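Local coordinates for uncharacterized protein conserved in bacteria (Streptococcus suis, PDB 4FZ4) that probably mediates attachment of the bacterium to host cells, as a surface antigen domain of a family that binds glycosaminoglycans, at residues D72-Y85 with E122-S135. Residues are numbered along the deposited sequence; the frame is centred on the assembly and turned at random.
Sequences DLNDFKYQIKVENY and EGATLRDYVDREAS. With NO3 (nitrate ion), chain D.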
loop_
_atom_site.group_PDB
_atom_site.type_symbol
_atom_site.label_atom_id
_atom_site.label_comp_id
_atom_site.label_asym_id
_atom_site.label_seq_id
_atom_site.Cartn_x
_atom_site.Cartn_y
_atom_site.Cartn_z
ATOM N N ASP A 72 -3.692 -4.471 13.157
ATOM C CA ASP A 72 -4.405 -4.381 11.882
ATOM C C ASP A 72 -4.237 -2.997 11.263
ATOM O O ASP A 72 -4.129 -2.850 10.037
ATOM C CB ASP A 72 -5.899 -4.673 12.085
ATOM C CG ASP A 72 -6.207 -6.163 12.106
ATOM O OD1 ASP A 72 -5.412 -6.927 12.696
ATOM O OD2 ASP A 72 -7.250 -6.570 11.543
ATOM N N LEU A 73 -4.231 -1.980 12.114
ATOM C CA LEU A 73 -4.053 -0.622 11.629
ATOM C C LEU A 73 -2.669 -0.512 11.011
ATOM O O LEU A 73 -2.506 0.059 9.928
ATOM C CB LEU A 73 -4.218 0.385 12.768
ATOM C CG LEU A 73 -5.627 0.454 13.374
ATOM C CD1 LEU A 73 -5.754 1.739 14.196
ATOM C CD2 LEU A 73 -6.681 0.438 12.281
ATOM N N ASN A 74 -1.673 -1.074 11.692
ATOM C CA ASN A 74 -0.304 -1.063 11.185
ATOM C C ASN A 74 -0.190 -1.761 9.832
ATOM O O ASN A 74 0.467 -1.258 8.925
ATOM C CB ASN A 74 0.643 -1.735 12.171
ATOM C CG ASN A 74 0.807 -0.945 13.446
ATOM O OD1 ASN A 74 1.023 0.270 13.418
ATOM N ND2 ASN A 74 0.719 -1.631 14.578
ATOM N N ASP A 75 -0.828 -2.916 9.684
ATOM C CA ASP A 75 -0.748 -3.630 8.409
ATOM C C ASP A 75 -1.423 -2.802 7.318
ATOM O O ASP A 75 -0.943 -2.745 6.189
ATOM C CB ASP A 75 -1.405 -5.015 8.504
ATOM C CG ASP A 75 -0.719 -5.936 9.524
ATOM O OD1 ASP A 75 0.434 -5.656 9.933
ATOM O OD2 ASP A 75 -1.336 -6.956 9.909
ATOM N N PHE A 76 -2.522 -2.139 7.668
ATOM C CA PHE A 76 -3.260 -1.325 6.709
ATOM C C PHE A 76 -2.349 -0.292 6.051
ATOM O O PHE A 76 -2.377 -0.094 4.830
ATOM C CB PHE A 76 -4.433 -0.635 7.413
ATOM C CG PHE A 76 -5.398 0.029 6.474
ATOM C CD1 PHE A 76 -5.636 -0.503 5.210
ATOM C CD2 PHE A 76 -6.064 1.193 6.847
ATOM C CE1 PHE A 76 -6.515 0.120 4.326
ATOM C CE2 PHE A 76 -6.944 1.826 5.976
ATOM C CZ PHE A 76 -7.168 1.290 4.712
ATOM N N LYS A 77 -1.536 0.359 6.869
ATOM C CA LYS A 77 -0.611 1.363 6.382
ATOM C C LYS A 77 0.255 0.788 5.252
ATOM O O LYS A 77 0.425 1.414 4.206
ATOM C CB LYS A 77 0.251 1.839 7.546
ATOM C CG LYS A 77 1.468 2.642 7.158
ATOM C CD LYS A 77 2.342 2.898 8.375
ATOM C CE LYS A 77 3.646 3.554 7.962
ATOM N NZ LYS A 77 4.578 3.714 9.107
ATOM N N TYR A 78 0.784 -0.415 5.456
ATOM C CA TYR A 78 1.608 -1.058 4.441
ATOM C C TYR A 78 0.791 -1.498 3.232
ATOM O O TYR A 78 1.308 -1.550 2.114
ATOM C CB TYR A 78 2.372 -2.231 5.060
ATOM C CG TYR A 78 3.416 -1.741 6.040
ATOM C CD1 TYR A 78 4.568 -1.103 5.589
ATOM C CD2 TYR A 78 3.199 -1.808 7.421
ATOM C CE1 TYR A 78 5.478 -0.535 6.482
ATOM C CE2 TYR A 78 4.103 -1.239 8.329
ATOM C CZ TYR A 78 5.241 -0.605 7.848
ATOM O OH TYR A 78 6.150 -0.052 8.724
ATOM N N GLN A 79 -0.488 -1.793 3.450
ATOM C CA GLN A 79 -1.366 -2.192 2.352
ATOM C C GLN A 79 -1.657 -0.952 1.522
ATOM O O GLN A 79 -1.817 -1.026 0.301
ATOM C CB GLN A 79 -2.669 -2.786 2.893
ATOM C CG GLN A 79 -2.444 -4.063 3.670
ATOM C CD GLN A 79 -3.601 -4.444 4.563
ATOM O OE1 GLN A 79 -3.550 -5.477 5.237
ATOM N NE2 GLN A 79 -4.649 -3.618 4.588
ATOM N N ILE A 80 -1.724 0.194 2.190
ATOM C CA ILE A 80 -1.964 1.455 1.491
ATOM C C ILE A 80 -0.772 1.758 0.581
ATOM O O ILE A 80 -0.941 2.182 -0.566
ATOM C CB ILE A 80 -2.133 2.622 2.480
ATOM C CG1 ILE A 80 -3.483 2.489 3.200
ATOM C CG2 ILE A 80 -2.024 3.962 1.735
ATOM C CD1 ILE A 80 -3.640 3.432 4.382
ATOM N N LYS A 81 0.436 1.533 1.096
ATOM C CA LYS A 81 1.640 1.776 0.309
ATOM C C LYS A 81 1.641 0.943 -0.969
ATOM O O LYS A 81 1.918 1.452 -2.061
ATOM C CB LYS A 81 2.892 1.461 1.130
ATOM C CG LYS A 81 3.608 2.698 1.639
ATOM C CD LYS A 81 3.952 3.620 0.470
ATOM C CE LYS A 81 4.536 4.945 0.932
ATOM N NZ LYS A 81 4.723 5.879 -0.222
ATOM N N VAL A 82 1.320 -0.341 -0.834
ATOM C CA VAL A 82 1.289 -1.228 -1.989
ATOM C C VAL A 82 0.310 -0.725 -3.051
ATOM O O VAL A 82 0.666 -0.616 -4.225
ATOM C CB VAL A 82 0.946 -2.685 -1.558
ATOM C CG1 VAL A 82 0.754 -3.580 -2.781
ATOM C CG2 VAL A 82 2.082 -3.236 -0.706
ATOM N N GLU A 83 -0.915 -0.420 -2.641
ATOM C CA GLU A 83 -1.921 0.091 -3.567
ATOM C C GLU A 83 -1.359 1.344 -4.228
ATOM O O GLU A 83 -1.584 1.604 -5.410
ATOM C CB GLU A 83 -3.197 0.432 -2.792
ATOM C CG GLU A 83 -4.180 1.300 -3.540
ATOM C CD GLU A 83 -4.800 0.617 -4.753
ATOM O OE1 GLU A 83 -4.386 -0.517 -5.091
ATOM O OE2 GLU A 83 -5.705 1.221 -5.372
ATOM N N ASN A 84 -0.612 2.121 -3.454
ATOM C CA ASN A 84 -0.020 3.360 -3.945
ATOM C C ASN A 84 1.066 3.058 -4.987
ATOM O O ASN A 84 1.046 3.596 -6.091
ATOM C CB ASN A 84 0.575 4.136 -2.761
ATOM C CG ASN A 84 0.918 5.564 -3.112
ATOM O OD1 ASN A 84 1.467 5.835 -4.176
ATOM N ND2 ASN A 84 0.598 6.490 -2.213
ATOM N N TYR A 85 2.033 2.217 -4.616
ATOM C CA TYR A 85 3.089 1.822 -5.540
ATOM C C TYR A 85 2.503 1.299 -6.842
ATOM O O TYR A 85 2.932 1.690 -7.927
ATOM C CB TYR A 85 3.955 0.719 -4.930
ATOM C CG TYR A 85 4.827 1.173 -3.786
ATOM C CD1 TYR A 85 5.037 2.536 -3.544
ATOM C CD2 TYR A 85 5.500 0.244 -2.983
ATOM C CE1 TYR A 85 5.890 2.965 -2.549
ATOM C CE2 TYR A 85 6.367 0.669 -1.977
ATOM C CZ TYR A 85 6.557 2.035 -1.772
ATOM O OH TYR A 85 7.455 2.480 -0.824
ATOM N N GLU A 122 1.386 -10.394 7.309
ATOM C CA GLU A 122 1.005 -9.545 8.416
ATOM C C GLU A 122 2.241 -9.215 9.256
ATOM O O GLU A 122 3.309 -9.793 9.060
ATOM C CB GLU A 122 -0.051 -10.297 9.237
ATOM C CG GLU A 122 -0.462 -9.679 10.552
ATOM C CD GLU A 122 -1.861 -10.112 10.972
ATOM O OE1 GLU A 122 -2.251 -11.257 10.660
ATOM O OE2 GLU A 122 -2.568 -9.306 11.617
ATOM N N GLY A 123 2.098 -8.263 10.171
ATOM C CA GLY A 123 3.202 -7.894 11.043
ATOM C C GLY A 123 4.548 -7.584 10.405
ATOM O O GLY A 123 4.622 -6.868 9.409
ATOM N N ALA A 124 5.616 -8.121 10.992
ATOM C CA ALA A 124 6.975 -7.894 10.502
ATOM C C ALA A 124 7.190 -8.424 9.089
ATOM O O ALA A 124 7.927 -7.832 8.307
ATOM C CB ALA A 124 8.001 -8.525 11.467
ATOM N N THR A 125 6.562 -9.547 8.767
ATOM C CA THR A 125 6.707 -10.120 7.441
ATOM C C THR A 125 6.187 -9.111 6.443
ATOM O O THR A 125 6.804 -8.856 5.409
ATOM C CB THR A 125 5.872 -11.391 7.282
ATOM O OG1 THR A 125 6.224 -12.330 8.306
ATOM C CG2 THR A 125 6.112 -12.004 5.917
ATOM N N LEU A 126 5.040 -8.525 6.767
ATOM C CA LEU A 126 4.417 -7.550 5.881
ATOM C C LEU A 126 5.256 -6.294 5.707
ATOM O O LEU A 126 5.527 -5.884 4.578
ATOM C CB LEU A 126 3.019 -7.192 6.397
ATOM C CG LEU A 126 2.297 -6.032 5.713
ATOM C CD1 LEU A 126 2.280 -6.222 4.207
ATOM C CD2 LEU A 126 0.900 -5.946 6.277
ATOM N N ARG A 127 5.675 -5.676 6.805
ATOM C CA ARG A 127 6.488 -4.469 6.679
ATOM C C ARG A 127 7.809 -4.736 5.971
ATOM O O ARG A 127 8.302 -3.896 5.211
ATOM C CB ARG A 127 6.750 -3.815 8.048
ATOM C CG ARG A 127 6.984 -4.756 9.216
ATOM C CD ARG A 127 7.397 -3.963 10.469
ATOM N NE ARG A 127 7.237 -4.736 11.705
ATOM C CZ ARG A 127 6.100 -4.832 12.394
ATOM N NH1 ARG A 127 5.008 -4.194 11.977
ATOM N NH2 ARG A 127 6.044 -5.587 13.489
ATOM N N ASP A 128 8.373 -5.912 6.204
ATOM C CA ASP A 128 9.641 -6.278 5.584
ATOM C C ASP A 128 9.555 -6.191 4.054
ATOM O O ASP A 128 10.322 -5.457 3.417
ATOM C CB ASP A 128 10.023 -7.697 6.008
ATOM C CG ASP A 128 11.457 -8.046 5.658
ATOM O OD1 ASP A 128 11.795 -8.088 4.456
ATOM O OD2 ASP A 128 12.245 -8.280 6.598
ATOM N N TYR A 129 8.618 -6.937 3.474
ATOM C CA TYR A 129 8.438 -6.947 2.025
ATOM C C TYR A 129 8.156 -5.561 1.474
ATOM O O TYR A 129 8.627 -5.213 0.396
ATOM C CB TYR A 129 7.283 -7.869 1.614
ATOM C CG TYR A 129 6.766 -7.564 0.219
ATOM C CD1 TYR A 129 7.456 -7.991 -0.919
ATOM C CD2 TYR A 129 5.611 -6.800 0.043
ATOM C CE1 TYR A 129 7.007 -7.658 -2.206
ATOM C CE2 TYR A 129 5.154 -6.464 -1.222
ATOM C CZ TYR A 129 5.856 -6.892 -2.348
ATOM O OH TYR A 129 5.411 -6.526 -3.605
ATOM N N VAL A 130 7.374 -4.775 2.206
ATOM C CA VAL A 130 7.036 -3.436 1.741
ATOM C C VAL A 130 8.180 -2.436 1.881
ATOM O O VAL A 130 8.499 -1.718 0.935
ATOM C CB VAL A 130 5.818 -2.880 2.489
ATOM C CG1 VAL A 130 5.474 -1.485 1.954
ATOM C CG2 VAL A 130 4.637 -3.830 2.338
ATOM N N ASP A 131 8.800 -2.380 3.054
ATOM C CA ASP A 131 9.889 -1.434 3.261
ATOM C C ASP A 131 11.147 -1.836 2.518
ATOM O O ASP A 131 12.030 -1.015 2.296
ATOM C CB ASP A 131 10.207 -1.272 4.751
ATOM C CG ASP A 131 9.148 -0.463 5.496
ATOM O OD1 ASP A 131 8.432 0.332 4.852
ATOM O OD2 ASP A 131 9.044 -0.605 6.733
ATOM N N ARG A 132 11.227 -3.100 2.129
ATOM C CA ARG A 132 12.400 -3.572 1.421
ATOM C C ARG A 132 12.149 -3.926 -0.027
ATOM O O ARG A 132 12.231 -3.068 -0.895
ATOM C CB ARG A 132 13.008 -4.767 2.154
ATOM C CG ARG A 132 13.737 -4.365 3.414
ATOM C CD ARG A 132 14.341 -5.564 4.111
ATOM N NE ARG A 132 15.266 -5.152 5.162
ATOM C CZ ARG A 132 16.456 -4.600 4.943
ATOM N NH1 ARG A 132 16.883 -4.392 3.702
ATOM N NH2 ARG A 132 17.217 -4.249 5.970
ATOM N N GLU A 133 11.838 -5.187 -0.298
ATOM C CA GLU A 133 11.627 -5.602 -1.673
ATOM C C GLU A 133 10.784 -4.628 -2.504
ATOM O O GLU A 133 11.229 -4.151 -3.539
ATOM C CB GLU A 133 11.008 -6.997 -1.727
ATOM C CG GLU A 133 10.976 -7.542 -3.149
ATOM C CD GLU A 133 10.352 -8.911 -3.261
ATOM O OE1 GLU A 133 10.246 -9.404 -4.402
ATOM O OE2 GLU A 133 9.965 -9.487 -2.222
ATOM N N ALA A 134 9.573 -4.328 -2.053
ATOM C CA ALA A 134 8.708 -3.418 -2.793
ATOM C C ALA A 134 9.275 -1.994 -2.961
ATOM O O ALA A 134 9.278 -1.457 -4.073
ATOM C CB ALA A 134 7.339 -3.359 -2.133
ATOM N N SER A 135 9.755 -1.386 -1.877
ATOM C CA SER A 135 10.285 -0.028 -1.968
ATOM C C SER A 135 11.530 0.051 -2.827
ATOM O O SER A 135 11.732 1.031 -3.550
ATOM C CB SER A 135 10.577 0.537 -0.577
ATOM O OG SER A 135 9.369 0.683 0.147
HETATM N N NO3 D . -6.612 -3.946 7.127
HETATM O O1 NO3 D . -7.024 -3.685 5.792
HETATM O O2 NO3 D . -6.979 -3.059 8.176
HETATM O O3 NO3 D . -5.841 -5.108 7.414
HETATM O O HOH W 1 2.664 -4.614 9.613
#
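Tyr85 OH donates to Ser135 OG at 2.8 Å, and Ser135 OG in turn donates to Val130 O at 2.7 Å. Ser135 OG is therefore both acceptor and donor. Val130 O also takes a weak bond from Ser135 N, where the helix makes a wider pi-type turn at 130-134. The Ser135 hydroxyl reaches both partners because it lies beside its own backbone N (chi1 -65°).

Toward the N-terminal side of both segments, Asp75 accepts a bond from the backbone of Gly123. Gly123 N donates to Asp75 OD1 at 3.1 Å, a bent bond (136°) that arrives from above the carboxylate plane. A water also donates to Asp75 OD1 and to Gly123 O, so it ties both sides of this corner together. Asp75 OD2 lies only 3.2 Å from Glu122 OE2, with no hydrogen bond between them. Two like charges this close may raise the proton affinity of one of them. Nearby, Gln79 NE2 donates to O1 of a nitrate ion, probably from the crystallisation liquor, at 2.7 Å.

Between these polar groups the contact is mostly apolar. Tyr78 is a knob among Leu126, Arg127, Val130 and Asp131. Arg127 CB sits over one face of its ring, a CH-pi contact 3.7 Å from the centroid. Val130 CG1 and Asp131 OD1 meet the ring edge instead. Val130 CG2 packs on Val82 CG2 at 4.0 Å.

The axes of segments 72-85 and 123-135 approach to 9.6 Å and their directions differ by 25°. This is near-parallel, knob-into-hole helix packing in an all-helical domain of the GAG-binding family. Helix 66-95 turns other sides to helix 3-23, through Phe76 and Ile80, and to helix 36-55, through Leu73, Gln79 and Glu83. Beside the contact, Val82 and Tyr129 both touch Ile118 of the preceding loop, and Tyr129 OH bonds to His109 O of helix 100-110.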